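Local atomic coordinates of protein bvu-3222 (Bacteroides vulgatus ATCC 8482, PDB entry 3FYF), a protein that is of unknown function but carries a DUF4251 domain, folded as a curled antiparallel sheet, and is probably periplasmic. Residues Thr148-Pro151 against Asn152-Asn156; Arg112-Lys115 against Asp116-Tyr120. All coordinates share one frame; numbering follows the deposited sequence.

In the fold
The two contacts are tight turns of one antiparallel sheet, with centres about 23 Å apart and nearest atoms about 10 Å apart, so they do not touch. Contact 2 comes first along the chain and closes the hairpin between strands 100-113 and 119-126. The chain then runs through strand 132-138 into strand 144-151, and contact 1 carries it over into strand 158-166. Strand 132-138 thus lies between them, paired with 119-126 on one edge and 144-151 on the other. Their surroundings differ: contact 2 lies beside helix 27-44 and reaches the second subunit, whereas no other chain of the assembly touches contact 1.

Contact 1: residues Thr148-Pro151 against Asn152-Asn156; sequences TINP and NFSGN
N150 and G155 face each other across the type I' beta turn P151-S154, which leads strand 144-151 into strand 158-166. The N150 side chain leans over the returning chain because chi1, at 180°, puts CG opposite the backbone N. Its CB lies 3.5 Å from N156 OD1, and its CG rests against the carbonyl of G155. At the tip OD1 accepts the backbone N of G155 at 3.0 Å, a bond of 152° at the hydrogen, though the donor sits well above the carbonyl plane. The same N150 OD1 also lies 3.0 Å from G155 O, an acceptor-acceptor approach that is not a bond. The other branch, ND2, gives a proton to a water that also makes a weak bond to F153 O. OD1 is thus held directly, ND2 only loosely, through the water. The backbone angles of G155 leave no room for a beta carbon beside S154 O, consistent with the glycine found here.

The carbonyl of P151 is gripped twice by one residue. S154 N closes the turn at 3.1 Å from P151 O, and S154 OG reaches the same oxygen at 2.7 Å, nearly along the C=O axis. A second water bridges N150 O and F153 N. N152 OD1 accepts the backbone N of S131 in the loop before strand 132-138, while F88 packs on P151. Farther back along the strand, T148 meets N156 at about a right angle, and the methyl CG2 of T148 lies 3.4 Å from N156 CG.

Contact 2: residues Arg112-Lys115 against Asp116-Tyr120; sequences RQDK and DGNVY
D114 OD1 takes two backbone N-H groups from opposite faces of its carboxylate plane: D116 N at 2.9 Å and N118 N at 2.8 Å. The other oxygen, D114 OD2, receives N118 ND2 at 2.7 Å on its syn lone pair, and OD2 lies close to the amide plane of N118, with carboxylate and amide planes 63° apart. A chi1 of 72° sets D114 CG between the backbone N and the carbonyl carbon, swinging the carboxylate over the type I turn D114-G117, whose own bond, G117 N to D114 O, is weak. Replacing D114 by an alanine removes all three acceptor bonds, which would probably leave the N-H groups of D116 and N118 without these mates and the N118 amide to its outside partners.

Beyond the turn D114 N bonds N118 O at 3.0 Å, and R112 and Y120 form an antiparallel hydrogen-bonded pair. Q113 CG and NE2 pack against G117 CA, where the positive phi suits glycine. N118 ND2 also donates a hydrogen bond to N91 OD1 of the second subunit, so D114 probably helps orient an amide used between subunits. The N-H groups around its carboxylate would probably favour the charged form, against the nearby D116 carboxylate.

Contact 1: residues Thr148-Pro151 against Asn152-Asn156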
loop_
_atom_site.group_PDB
_atom_site.type_symbol
_atom_site.label_atom_id
_atom_site.label_comp_id
_atom_site.label_asym_id
_atom_site.label_seq_id
_atom_site.Cartn_x
_atom_site.Cartn_y
_atom_site.Cartn_z
ATOM N N THR B 148 3.144 11.872 -0.627
ATOM C CA THR B 148 1.945 12.573 -0.161
ATOM C C THR B 148 1.864 13.968 -0.806
ATOM O O THR B 148 2.825 14.739 -0.768
ATOM C CB THR B 148 1.881 12.644 1.390
ATOM O OG1 THR B 148 1.940 11.321 1.940
ATOM C CG2 THR B 148 0.592 13.286 1.864
ATOM N N ILE B 149 0.712 14.265 -1.403
ATOM C CA ILE B 149 0.478 15.508 -2.129
ATOM C C ILE B 149 -0.532 16.414 -1.403
ATOM O O ILE B 149 -1.633 15.989 -1.056
ATOM C CB ILE B 149 0.015 15.212 -3.583
ATOM C CG1 ILE B 149 1.093 14.415 -4.327
ATOM C CG2 ILE B 149 -0.302 16.504 -4.339
ATOM C CD1 ILE B 149 0.537 13.357 -5.263
ATOM N N ASN B 150 -0.129 17.661 -1.182
ATOM C CA ASN B 150 -0.970 18.693 -0.575
ATOM C C ASN B 150 -1.250 19.841 -1.580
ATOM O O ASN B 150 -0.415 20.722 -1.754
ATOM C CB ASN B 150 -0.263 19.211 0.689
ATOM C CG ASN B 150 -1.042 20.302 1.422
ATOM O OD1 ASN B 150 -2.028 20.846 0.923
ATOM N ND2 ASN B 150 -0.586 20.623 2.626
ATOM N N PRO B 151 -2.426 19.833 -2.235
ATOM C CA PRO B 151 -2.743 20.874 -3.218
ATOM C C PRO B 151 -3.323 22.169 -2.625
ATOM O O PRO B 151 -4.202 22.126 -1.769
ATOM C CB PRO B 151 -3.765 20.191 -4.126
ATOM C CG PRO B 151 -4.464 19.225 -3.244
ATOM C CD PRO B 151 -3.507 18.835 -2.136
ATOM N N ASN B 152 -2.810 23.307 -3.090
ATOM C CA ASN B 152 -3.306 24.642 -2.712
ATOM C C ASN B 152 -3.464 24.859 -1.209
ATOM O O ASN B 152 -4.475 25.401 -0.764
ATOM C CB ASN B 152 -4.626 24.942 -3.428
ATOM C CG ASN B 152 -4.570 24.624 -4.907
ATOM O OD1 ASN B 152 -3.748 25.169 -5.649
ATOM N ND2 ASN B 152 -5.445 23.730 -5.343
ATOM N N PHE B 153 -2.479 24.377 -0.443
ATOM C CA PHE B 153 -2.422 24.517 1.026
ATOM C C PHE B 153 -3.647 23.978 1.781
ATOM O O PHE B 153 -3.834 24.297 2.954
ATOM C CB PHE B 153 -2.172 25.987 1.432
ATOM C CG PHE B 153 -0.997 26.630 0.742
ATOM C CD1 PHE B 153 0.289 26.477 1.248
ATOM C CD2 PHE B 153 -1.182 27.409 -0.401
ATOM C CE1 PHE B 153 1.378 27.078 0.625
ATOM C CE2 PHE B 153 -0.102 28.013 -1.036
ATOM C CZ PHE B 153 1.182 27.851 -0.520
ATOM N N SER B 154 -4.471 23.167 1.116
ATOM C CA SER B 154 -5.754 22.731 1.677
ATOM C C SER B 154 -5.610 21.636 2.729
ATOM O O SER B 154 -6.500 21.453 3.565
ATOM C CB SER B 154 -6.705 22.272 0.563
ATOM O OG SER B 154 -6.153 21.204 -0.189
ATOM N N GLY B 155 -4.475 20.935 2.691
ATOM C CA GLY B 155 -4.214 19.784 3.548
ATOM C C GLY B 155 -3.726 18.609 2.711
ATOM O O GLY B 155 -3.895 18.603 1.483
ATOM N N ASN B 156 -3.099 17.628 3.363
ATOM C CA ASN B 156 -2.761 16.360 2.715
ATOM C C ASN B 156 -4.026 15.657 2.249
ATOM O O ASN B 156 -4.944 15.409 3.037
ATOM C CB ASN B 156 -1.975 15.456 3.658
ATOM C CG ASN B 156 -0.523 15.873 3.790
ATOM O OD1 ASN B 156 0.041 16.518 2.898
ATOM N ND2 ASN B 156 0.103 15.480 4.894
HETATM O O HOH W 1 2.445 16.680 1.422
HETATM O O HOH W 2 0.172 23.266 -0.757
HETATM O O HOH W 3 -1.838 22.921 4.379
#

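Contact 2: residues Arg112-Lys115 against Asp116-Tyr120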
loop_
_atom_site.group_PDB
_atom_site.type_symbol
_atom_site.label_atom_id
_atom_site.label_comp_id
_atom_site.label_asym_id
_atom_site.label_seq_id
_atom_site.Cartn_x
_atom_site.Cartn_y
_atom_site.Cartn_z
ATOM N N ARG B 112 16.692 14.571 3.121
ATOM C CA ARG B 112 17.189 14.157 4.430
ATOM C C ARG B 112 17.201 12.639 4.523
ATOM O O ARG B 112 16.474 11.963 3.805
ATOM C CB ARG B 112 16.317 14.732 5.552
ATOM C CG ARG B 112 16.293 16.259 5.629
ATOM C CD ARG B 112 15.261 16.726 6.641
ATOM N NE ARG B 112 14.959 18.151 6.509
ATOM C CZ ARG B 112 15.536 19.117 7.217
ATOM N NH1 ARG B 112 16.461 18.824 8.125
ATOM N NH2 ARG B 112 15.187 20.381 7.016
ATOM N N GLN B 113 18.027 12.112 5.419
ATOM C CA GLN B 113 18.174 10.674 5.584
ATOM C C GLN B 113 18.234 10.346 7.069
ATOM O O GLN B 113 18.964 10.998 7.819
ATOM C CB GLN B 113 19.448 10.190 4.864
ATOM C CG GLN B 113 19.688 8.686 4.952
ATOM C CD GLN B 113 20.811 8.188 4.052
ATOM O OE1 GLN B 113 21.038 8.714 2.962
ATOM N NE2 GLN B 113 21.504 7.147 4.502
ATOM N N ASP B 114 17.470 9.344 7.501
ATOM C CA ASP B 114 17.542 8.909 8.899
ATOM C C ASP B 114 18.703 7.939 9.137
ATOM O O ASP B 114 19.534 7.745 8.252
ATOM C CB ASP B 114 16.184 8.392 9.423
ATOM C CG ASP B 114 15.760 7.043 8.849
ATOM O OD1 ASP B 114 16.505 6.381 8.095
ATOM O OD2 ASP B 114 14.630 6.637 9.185
ATOM N N LYS B 115 18.759 7.331 10.320
ATOM C CA LYS B 115 19.860 6.424 10.653
ATOM C C LYS B 115 19.765 5.073 9.926
ATOM O O LYS B 115 20.758 4.358 9.802
ATOM C CB LYS B 115 20.009 6.251 12.174
ATOM C CG LYS B 115 18.960 5.380 12.849
ATOM C CD LYS B 115 19.381 5.049 14.277
ATOM C CE LYS B 115 18.625 3.847 14.840
ATOM N NZ LYS B 115 17.265 4.208 15.323
ATOM N N ASP B 116 18.573 4.753 9.422
ATOM C CA ASP B 116 18.320 3.489 8.735
ATOM C C ASP B 116 18.324 3.641 7.215
ATOM O O ASP B 116 17.945 2.724 6.483
ATOM C CB ASP B 116 16.992 2.898 9.205
ATOM C CG ASP B 116 17.040 2.438 10.646
ATOM O OD1 ASP B 116 17.858 1.547 10.966
ATOM O OD2 ASP B 116 16.257 2.966 11.459
ATOM N N GLY B 117 18.745 4.808 6.746
ATOM C CA GLY B 117 18.797 5.072 5.319
ATOM C C GLY B 117 17.453 5.280 4.650
ATOM O O GLY B 117 17.362 5.175 3.433
ATOM N N ASN B 118 16.410 5.572 5.433
ATOM C CA ASN B 118 15.132 6.040 4.875
ATOM C C ASN B 118 15.285 7.492 4.467
ATOM O O ASN B 118 15.798 8.299 5.244
ATOM C CB ASN B 118 13.986 5.928 5.886
ATOM C CG ASN B 118 13.852 4.548 6.475
ATOM O OD1 ASN B 118 13.760 3.553 5.753
ATOM N ND2 ASN B 118 13.812 4.478 7.801
ATOM N N VAL B 119 14.837 7.828 3.264
ATOM C CA VAL B 119 15.057 9.167 2.700
ATOM C C VAL B 119 13.774 9.996 2.673
ATOM O O VAL B 119 12.723 9.519 2.259
ATOM C CB VAL B 119 15.672 9.084 1.291
ATOM C CG1 VAL B 119 15.898 10.480 0.675
ATOM C CG2 VAL B 119 16.965 8.317 1.353
ATOM N N TYR B 120 13.885 11.238 3.123
ATOM C CA TYR B 120 12.766 12.155 3.184
ATOM C C TYR B 120 13.021 13.293 2.204
ATOM O O TYR B 120 13.844 14.172 2.455
ATOM C CB TYR B 120 12.562 12.638 4.631
ATOM C CG TYR B 120 12.231 11.487 5.569
ATOM C CD1 TYR B 120 10.909 11.174 5.878
ATOM C CD2 TYR B 120 13.237 10.686 6.111
ATOM C CE1 TYR B 120 10.599 10.105 6.721
ATOM C CE2 TYR B 120 12.935 9.609 6.947
ATOM C CZ TYR B 120 11.622 9.327 7.245
ATOM O OH TYR B 120 11.335 8.268 8.075
#